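Mannonate dehydratase (Streptococcus suis, PDB 3BDK) probably catalyses the dehydration of D-mannonate to 2-dehydro-3-deoxy-D-gluconate, using iron(II) or manganese(II), in pentose and glucuronate interconversion. Local coordinates at residues H138-G143 with Q298-L303; R328-R333 with P343-Y348. One frame throughout, in Å; residues are numbered along the deposited sequence.

Contact 1. Residues H138-G143 with Q298-L303; sequences HPLPDG and QETAHL
The side-chain amide of Gln298 reaches across to the chain at His138, Pro139 and Leu140, where it meets a ring edge, a carbonyl and a methyl group. Its CG stands anti to the backbone N (chi1 179°) and the chain runs on extended, which carries the amide well beyond its own strand. Gln298 NE2 arrives at the edge of the His138 ring, near its plane, 3.1 Å from His138 CD2; the ring and amide planes are 62° apart, so the two groups meet without stacking. A hydrogen bond from His138 ND1 to Asp135 OD2 is consistent with holding the ring so that CD2 faces the amide.

Leu140 and Gln298 run alongside each other, pointing opposite ways, and Leu140 CD2 lies on the amide face away from His138, 3.5 Å from Gln298 OE1. Gln298 OE1 and Pro139 O, 3.4 Å apart, are both acceptors and do not bond. A water instead links Pro139 O, to which it donates (2.6 Å), with the other end of the amide, accepting from Gln298 NE2 (2.9 Å).

Strands 135-139 and 296-299 belong to one four-stranded antiparallel sheet but are separated by strand 145-150. Its Ser146 pairs with the His138 backbone, while its OG bonds Glu299 O and, weakly, Gln298 OE1. No direct hydrogen bond crosses; the segments are linked by the water and through Ser146, with packing around the amide.

Contact 2. Residues R328-R333 with P343-Y348; sequences RPDHGR and PGYGLY. With MN (manganese (II) ion), chain D; DNO (D-mannose), chain C.
A polar, largely buried contact at the substrate pocket joins Arg328 and His331 to Tyr345 and Gly344, all in or beside the loop between strand 327-328 and helix 348-368. Arg328, extended from CG to NE with CG anti to the backbone N (chi1 168°), sends NH2 to the edge of the Tyr345 ring, near its plane. The modelled hydrogen bond from NH2 to Tyr345 OH is very short, as is the one between that hydroxyl and O3 of the bound D-mannose, so their exact lengths are doubtful. The same NH2 forms a salt bridge with Asp330 OD1 (2.7 Å), and NH1 one with Glu84 of the ligand pocket, while Asp330 OD2 binds manganese at 2.5 Å.

This is the ligand-facing end of a xylose isomerase-like TIM barrel: 328-333 begins on the last strand of the parallel sheet and runs on into the loop, and His219 and His286 complete the protein ligands of the metal. His331 lays one ring face over Tyr345 CE1, the two planes meeting obliquely at 48°, and presents its edge to O1 of the sugar.

Between the two backbones, Gly332 N donates to Gly344 O (2.9 Å, 161° at the hydrogen), and His331 CA adds a CA-H...O contact to that oxygen at 3.2 Å.

Overall arrangement
From the N terminus the chain first enters contact 1 at 138-143, then takes 154 residues, including parallel strands 215-218, 252-257 and 282-286, before 298-303 closes that long loop. Contact 2 opens only afterwards and closes a short one, with nine residues between its segments. The two are therefore in series, neither nested nor crossed. Contact 1 ties together two strands of the small antiparallel sheet; contact 2 folds up the loop leading from strand 327-328 to helix 348-368. Their centres lie about 12 Å apart, and a salt bridge of 2.6 Å from Asp142 OD2 to Arg333 NH2 joins them. Both also touch the second subunit.

Contact 1. Residues H138-G143 with Q298-L303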
ATOM      1  N   HIS A 138      11.634  18.081  -1.390  1.00 33.26           N
ATOM      2  CA  HIS A 138      12.862  17.778  -0.661  1.00 32.71           C
ATOM      3  C   HIS A 138      13.204  16.324  -0.909  1.00 32.62           C
ATOM      4  O   HIS A 138      12.320  15.467  -0.796  1.00 32.99           O
ATOM      5  CB  HIS A 138      12.711  18.045   0.840  1.00 32.31           C
ATOM      6  CG  HIS A 138      14.001  18.383   1.523  1.00 31.09           C
ATOM      7  ND1 HIS A 138      14.783  19.453   1.149  1.00 29.61           N
ATOM      8  CD2 HIS A 138      14.642  17.799   2.562  1.00 30.51           C
ATOM      9  CE1 HIS A 138      15.855  19.508   1.917  1.00 30.41           C
ATOM     10  NE2 HIS A 138      15.789  18.520   2.792  1.00 31.01           N
ATOM     11  N   PRO A 139      14.469  16.044  -1.293  1.00 31.97           N
ATOM     12  CA  PRO A 139      14.895  14.652  -1.581  1.00 31.57           C
ATOM     13  C   PRO A 139      14.831  13.712  -0.384  1.00 31.00           C
ATOM     14  O   PRO A 139      15.152  14.107   0.725  1.00 31.08           O
ATOM     15  CB  PRO A 139      16.360  14.797  -2.076  1.00 31.00           C
ATOM     16  CG  PRO A 139      16.491  16.272  -2.481  1.00 31.90           C
ATOM     17  CD  PRO A 139      15.548  17.023  -1.530  1.00 31.46           C
ATOM     18  N   LEU A 140      14.382  12.484  -0.633  1.00 30.74           N
ATOM     19  CA  LEU A 140      14.460  11.377   0.323  1.00 30.39           C
ATOM     20  C   LEU A 140      15.561  10.384  -0.125  1.00 29.83           C
ATOM     21  O   LEU A 140      15.949  10.384  -1.298  1.00 30.13           O
ATOM     22  CB  LEU A 140      13.090  10.680   0.451  1.00 30.13           C
ATOM     23  CG  LEU A 140      12.019  11.435   1.256  1.00 30.14           C
ATOM     24  CD1 LEU A 140      10.631  10.924   0.943  1.00 28.88           C
ATOM     25  CD2 LEU A 140      12.256  11.338   2.736  1.00 29.57           C
ATOM     26  N   PRO A 141      16.081   9.557   0.807  1.00 29.42           N
ATOM     27  CA  PRO A 141      17.087   8.520   0.522  1.00 28.85           C
ATOM     28  C   PRO A 141      16.791   7.621  -0.665  1.00 29.08           C
ATOM     29  O   PRO A 141      17.724   7.224  -1.355  1.00 29.67           O
ATOM     30  CB  PRO A 141      17.094   7.694   1.792  1.00 28.35           C
ATOM     31  CG  PRO A 141      16.810   8.684   2.839  1.00 28.85           C
ATOM     32  CD  PRO A 141      15.760   9.593   2.247  1.00 29.31           C
ATOM     33  N   ASP A 142      15.530   7.291  -0.919  1.00 28.77           N
ATOM     34  CA  ASP A 142      15.231   6.394  -2.034  1.00 28.82           C
ATOM     35  C   ASP A 142      15.135   7.107  -3.394  1.00 29.34           C
ATOM     36  O   ASP A 142      14.786   6.473  -4.411  1.00 29.07           O
ATOM     37  CB  ASP A 142      13.992   5.517  -1.751  1.00 28.17           C
ATOM     38  CG  ASP A 142      12.696   6.319  -1.655  1.00 27.43           C
ATOM     39  OD1 ASP A 142      12.673   7.491  -2.060  1.00 25.26           O
ATOM     40  OD2 ASP A 142      11.688   5.771  -1.161  1.00 27.58           O
ATOM     41  N   GLY A 143      15.423   8.417  -3.407  1.00 29.74           N
ATOM     42  CA  GLY A 143      15.389   9.223  -4.656  1.00 29.47           C
ATOM     43  C   GLY A 143      14.057   9.911  -4.956  1.00 29.62           C
ATOM     44  O   GLY A 143      14.008  10.805  -5.803  1.00 29.58           O
ATOM     45  N   GLN A 298      10.355  16.481   8.130  1.00 30.62           N
ATOM     46  CA  GLN A 298      10.169  16.079   6.758  1.00 29.68           C
ATOM     47  C   GLN A 298       9.167  14.946   6.660  1.00 29.72           C
ATOM     48  O   GLN A 298       9.268  13.943   7.389  1.00 29.98           O
ATOM     49  CB  GLN A 298      11.483  15.641   6.131  1.00 29.54           C
ATOM     50  CG  GLN A 298      11.259  15.186   4.679  1.00 28.82           C
ATOM     51  CD  GLN A 298      12.489  15.128   3.822  1.00 27.18           C
ATOM     52  OE1 GLN A 298      12.388  14.790   2.659  1.00 30.22           O
ATOM     53  NE2 GLN A 298      13.649  15.448   4.376  1.00 27.33           N
ATOM     54  N   GLU A 299       8.206  15.108   5.753  1.00 28.79           N
ATOM     55  CA  GLU A 299       7.218  14.082   5.473  1.00 28.45           C
ATOM     56  C   GLU A 299       7.890  12.879   4.809  1.00 27.93           C
ATOM     57  O   GLU A 299       8.788  13.043   3.981  1.00 27.11           O
ATOM     58  CB  GLU A 299       6.118  14.644   4.582  1.00 27.87           C
ATOM     59  CG  GLU A 299       5.326  15.739   5.269  1.00 29.93           C
ATOM     60  CD  GLU A 299       4.146  16.288   4.463  1.00 30.13           C
ATOM     61  OE1 GLU A 299       3.562  15.553   3.621  1.00 29.71           O
ATOM     62  OE2 GLU A 299       3.805  17.471   4.708  1.00 32.59           O
ATOM     63  N   THR A 300       7.445  11.682   5.181  1.00 27.33           N
ATOM     64  CA  THR A 300       8.031  10.455   4.669  1.00 27.32           C
ATOM     65  C   THR A 300       6.971   9.545   4.084  1.00 27.35           C
ATOM     66  O   THR A 300       5.816   9.920   3.956  1.00 28.41           O
ATOM     67  CB  THR A 300       8.797   9.664   5.780  1.00 27.44           C
ATOM     68  OG1 THR A 300       7.877   9.221   6.783  1.00 25.87           O
ATOM     69  CG2 THR A 300       9.886  10.517   6.414  1.00 25.31           C
ATOM     70  N   ALA A 301       7.385   8.345   3.716  1.00 27.33           N
ATOM     71  CA  ALA A 301       6.472   7.275   3.322  1.00 26.28           C
ATOM     72  C   ALA A 301       5.659   6.907   4.543  1.00 25.88           C
ATOM     73  O   ALA A 301       6.102   7.121   5.665  1.00 25.35           O
ATOM     74  CB  ALA A 301       7.274   6.075   2.847  1.00 25.79           C
ATOM     75  N   HIS A 302       4.477   6.335   4.342  1.00 25.79           N
ATOM     76  CA  HIS A 302       3.611   6.068   5.475  1.00 25.75           C
ATOM     77  C   HIS A 302       4.195   4.990   6.383  1.00 25.99           C
ATOM     78  O   HIS A 302       4.043   5.053   7.571  1.00 26.53           O
ATOM     79  CB  HIS A 302       2.199   5.739   5.008  1.00 25.76           C
ATOM     80  CG  HIS A 302       1.538   6.867   4.265  1.00 26.06           C
ATOM     81  ND1 HIS A 302       1.704   7.064   2.910  1.00 23.43           N
ATOM     82  CD2 HIS A 302       0.734   7.870   4.695  1.00 26.17           C
ATOM     83  CE1 HIS A 302       1.022   8.132   2.539  1.00 25.36           C
ATOM     84  NE2 HIS A 302       0.422   8.638   3.599  1.00 26.13           N
ATOM     85  N   LEU A 303       4.850   4.006   5.795  1.00 26.34           N
ATOM     86  CA  LEU A 303       5.605   2.990   6.500  1.00 26.57           C
ATOM     87  C   LEU A 303       6.337   3.574   7.713  1.00 26.82           C
ATOM     88  O   LEU A 303       7.056   4.572   7.588  1.00 27.10           O
ATOM     89  CB  LEU A 303       6.612   2.359   5.520  1.00 26.19           C
ATOM     90  CG  LEU A 303       7.399   1.149   6.007  1.00 27.20           C
ATOM     91  CD1 LEU A 303       6.461  -0.035   6.329  1.00 28.50           C
ATOM     92  CD2 LEU A 303       8.471   0.745   5.023  1.00 26.25           C
TER
HETATM   93  O   HOH W   1      15.710  13.740   3.198  1.00 23.88           O

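Contact 2. Residues R328-R333 with P343-Y348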
ATOM      1  N   ARG A 328      -7.814   8.679   6.782  1.00 45.97           N
ATOM      2  CA  ARG A 328      -7.362   9.186   5.492  1.00 45.94           C
ATOM      3  C   ARG A 328      -5.843   9.309   5.450  1.00 45.98           C
ATOM      4  O   ARG A 328      -5.251  10.068   6.216  1.00 46.35           O
ATOM      5  CB  ARG A 328      -8.009  10.539   5.191  1.00 45.74           C
ATOM      6  CG  ARG A 328      -7.380  11.281   4.023  1.00 46.80           C
ATOM      7  CD  ARG A 328      -7.718  12.762   4.065  1.00 45.95           C
ATOM      8  NE  ARG A 328      -6.666  13.581   3.467  1.00 46.33           N
ATOM      9  CZ  ARG A 328      -6.569  14.898   3.616  1.00 47.63           C
ATOM     10  NH1 ARG A 328      -7.464  15.552   4.344  1.00 49.18           N
ATOM     11  NH2 ARG A 328      -5.579  15.562   3.036  1.00 47.87           N
ATOM     12  N   PRO A 329      -5.218   8.557   4.549  1.00 45.73           N
ATOM     13  CA  PRO A 329      -3.845   8.845   4.124  1.00 45.56           C
ATOM     14  C   PRO A 329      -3.681  10.294   3.678  1.00 45.26           C
ATOM     15  O   PRO A 329      -4.169  10.669   2.612  1.00 45.97           O
ATOM     16  CB  PRO A 329      -3.647   7.903   2.935  1.00 45.22           C
ATOM     17  CG  PRO A 329      -5.014   7.711   2.385  1.00 45.90           C
ATOM     18  CD  PRO A 329      -5.940   7.729   3.568  1.00 45.86           C
ATOM     19  N   ASP A 330      -3.001  11.095   4.491  1.00 44.53           N
ATOM     20  CA  ASP A 330      -2.626  12.449   4.097  1.00 44.46           C
ATOM     21  C   ASP A 330      -1.489  12.432   3.081  1.00 44.17           C
ATOM     22  O   ASP A 330      -1.280  11.438   2.384  1.00 44.07           O
ATOM     23  CB  ASP A 330      -2.226  13.272   5.321  1.00 45.16           C
ATOM     24  CG  ASP A 330      -2.921  14.618   5.370  1.00 45.15           C
ATOM     25  OD1 ASP A 330      -3.263  15.153   4.294  1.00 46.91           O
ATOM     26  OD2 ASP A 330      -3.125  15.144   6.485  1.00 44.04           O
ATOM     27  N   HIS A 331      -0.755  13.537   3.004  1.00 42.99           N
ATOM     28  CA  HIS A 331       0.175  13.764   1.905  1.00 42.52           C
ATOM     29  C   HIS A 331       0.916  12.483   1.536  1.00 41.43           C
ATOM     30  O   HIS A 331       1.118  11.608   2.377  1.00 41.44           O
ATOM     31  CB  HIS A 331       1.176  14.863   2.267  1.00 42.96           C
ATOM     32  CG  HIS A 331       0.539  16.103   2.814  1.00 44.03           C
ATOM     33  ND1 HIS A 331      -0.259  16.096   3.938  1.00 46.18           N
ATOM     34  CD2 HIS A 331       0.582  17.388   2.391  1.00 44.38           C
ATOM     35  CE1 HIS A 331      -0.679  17.325   4.184  1.00 46.97           C
ATOM     36  NE2 HIS A 331      -0.183  18.127   3.260  1.00 46.68           N
ATOM     37  N   GLY A 332       1.317  12.380   0.273  1.00 39.99           N
ATOM     38  CA  GLY A 332       2.268  11.367  -0.145  1.00 38.52           C
ATOM     39  C   GLY A 332       3.501  11.963  -0.796  1.00 37.73           C
ATOM     40  O   GLY A 332       3.523  13.144  -1.142  1.00 37.88           O
ATOM     41  N   ARG A 333       4.532  11.141  -0.964  1.00 37.09           N
ATOM     42  CA  ARG A 333       5.710  11.534  -1.727  1.00 37.07           C
ATOM     43  C   ARG A 333       5.366  11.760  -3.195  1.00 37.34           C
ATOM     44  O   ARG A 333       4.359  11.253  -3.692  1.00 37.46           O
ATOM     45  CB  ARG A 333       6.808  10.476  -1.601  1.00 36.58           C
ATOM     46  CG  ARG A 333       7.216  10.172  -0.169  1.00 35.59           C
ATOM     47  CD  ARG A 333       7.241   8.675   0.093  1.00 33.62           C
ATOM     48  NE  ARG A 333       8.335   8.015  -0.615  1.00 32.66           N
ATOM     49  CZ  ARG A 333       8.199   6.902  -1.328  1.00 30.57           C
ATOM     50  NH1 ARG A 333       7.012   6.320  -1.432  1.00 24.76           N
ATOM     51  NH2 ARG A 333       9.249   6.370  -1.938  1.00 28.88           N
ATOM     52  N   PRO A 343       0.376  20.526  -3.287  1.00 57.83           N
ATOM     53  CA  PRO A 343       1.254  20.029  -2.229  1.00 56.55           C
ATOM     54  C   PRO A 343       1.612  18.540  -2.245  1.00 55.17           C
ATOM     55  O   PRO A 343       2.492  18.135  -3.016  1.00 55.63           O
ATOM     56  CB  PRO A 343       0.473  20.428  -0.979  1.00 56.81           C
ATOM     57  CG  PRO A 343      -0.166  21.851  -1.437  1.00 57.87           C
ATOM     58  CD  PRO A 343       0.030  21.924  -2.971  1.00 57.67           C
ATOM     59  N   GLY A 344       0.968  17.733  -1.406  1.00 53.13           N
ATOM     60  CA  GLY A 344       1.323  16.316  -1.318  1.00 50.32           C
ATOM     61  C   GLY A 344       0.190  15.461  -1.814  1.00 48.35           C
ATOM     62  O   GLY A 344      -0.138  14.433  -1.225  1.00 47.86           O
ATOM     63  N   TYR A 345      -0.399  15.880  -2.922  1.00 46.67           N
ATOM     64  CA  TYR A 345      -1.695  15.345  -3.283  1.00 45.05           C
ATOM     65  C   TYR A 345      -1.800  14.494  -4.536  1.00 44.19           C
ATOM     66  O   TYR A 345      -2.900  14.070  -4.884  1.00 44.49           O
ATOM     67  CB  TYR A 345      -2.760  16.449  -3.221  1.00 44.56           C
ATOM     68  CG  TYR A 345      -3.205  16.704  -1.791  1.00 43.55           C
ATOM     69  CD1 TYR A 345      -2.650  17.736  -1.040  1.00 42.62           C
ATOM     70  CD2 TYR A 345      -4.151  15.881  -1.181  1.00 42.45           C
ATOM     71  CE1 TYR A 345      -3.040  17.953   0.265  1.00 42.18           C
ATOM     72  CE2 TYR A 345      -4.544  16.088   0.123  1.00 41.16           C
ATOM     73  CZ  TYR A 345      -3.986  17.122   0.839  1.00 42.21           C
ATOM     74  OH  TYR A 345      -4.379  17.330   2.132  1.00 41.88           O
ATOM     75  N   GLY A 346      -0.674  14.178  -5.173  1.00 42.67           N
ATOM     76  CA  GLY A 346      -0.682  13.149  -6.214  1.00 40.93           C
ATOM     77  C   GLY A 346      -1.326  11.855  -5.737  1.00 40.03           C
ATOM     78  O   GLY A 346      -1.507  11.642  -4.526  1.00 39.67           O
ATOM     79  N   LEU A 347      -1.662  10.981  -6.682  1.00 39.30           N
ATOM     80  CA  LEU A 347      -2.459   9.796  -6.379  1.00 38.20           C
ATOM     81  C   LEU A 347      -1.647   8.635  -5.831  1.00 37.72           C
ATOM     82  O   LEU A 347      -2.131   7.875  -4.992  1.00 38.01           O
ATOM     83  CB  LEU A 347      -3.236   9.362  -7.625  1.00 38.51           C
ATOM     84  CG  LEU A 347      -3.831   7.947  -7.715  1.00 37.72           C
ATOM     85  CD1 LEU A 347      -5.077   7.801  -6.883  1.00 35.98           C
ATOM     86  CD2 LEU A 347      -4.128   7.647  -9.161  1.00 38.09           C
ATOM     87  N   TYR A 348      -0.405   8.514  -6.283  1.00 37.41           N
ATOM     88  CA  TYR A 348       0.385   7.288  -6.094  1.00 36.58           C
ATOM     89  C   TYR A 348       0.758   6.968  -4.662  1.00 36.09           C
ATOM     90  O   TYR A 348       0.219   6.018  -4.074  1.00 36.30           O
ATOM     91  CB  TYR A 348       1.618   7.310  -6.978  1.00 36.89           C
ATOM     92  CG  TYR A 348       1.309   7.553  -8.437  1.00 36.60           C
ATOM     93  CD1 TYR A 348       0.188   6.979  -9.038  1.00 36.48           C
ATOM     94  CD2 TYR A 348       2.150   8.327  -9.217  1.00 37.78           C
ATOM     95  CE1 TYR A 348      -0.098   7.176 -10.377  1.00 37.01           C
ATOM     96  CE2 TYR A 348       1.875   8.546 -10.571  1.00 39.36           C
ATOM     97  CZ  TYR A 348       0.746   7.957 -11.138  1.00 38.49           C
ATOM     98  OH  TYR A 348       0.465   8.166 -12.466  1.00 39.35           O
TER
HETATM   99 MN    MN D 388      -3.966  17.447   6.603  1.00100.95          MN
HETATM  100  C1  DNO C 387      -2.068  20.844   4.868  1.00 76.00           C
HETATM  101  C2  DNO C 387      -3.085  19.955   4.133  1.00 76.10           C
HETATM  102  C3  DNO C 387      -3.871  20.664   2.986  1.00 76.65           C
HETATM  103  C4  DNO C 387      -4.690  21.971   3.242  1.00 77.21           C
HETATM  104  C5  DNO C 387      -5.489  22.129   4.571  1.00 77.64           C
HETATM  105  C6  DNO C 387      -6.699  23.043   4.339  1.00 77.45           C
HETATM  106  O1  DNO C 387      -1.251  20.348   5.645  1.00 74.57           O
HETATM  107  O2  DNO C 387      -3.969  19.321   5.075  1.00 75.96           O
HETATM  108  O3  DNO C 387      -4.773  19.720   2.414  1.00 77.21           O
HETATM  109  O4  DNO C 387      -3.849  23.110   3.015  1.00 76.63           O
HETATM  110  O5  DNO C 387      -5.969  20.886   5.108  1.00 77.91           O
HETATM  111  O6  DNO C 387      -6.370  24.376   4.742  1.00 76.74           O
HETATM  112  O   HOH W   2       1.349  10.850  -3.641  1.00 31.15           O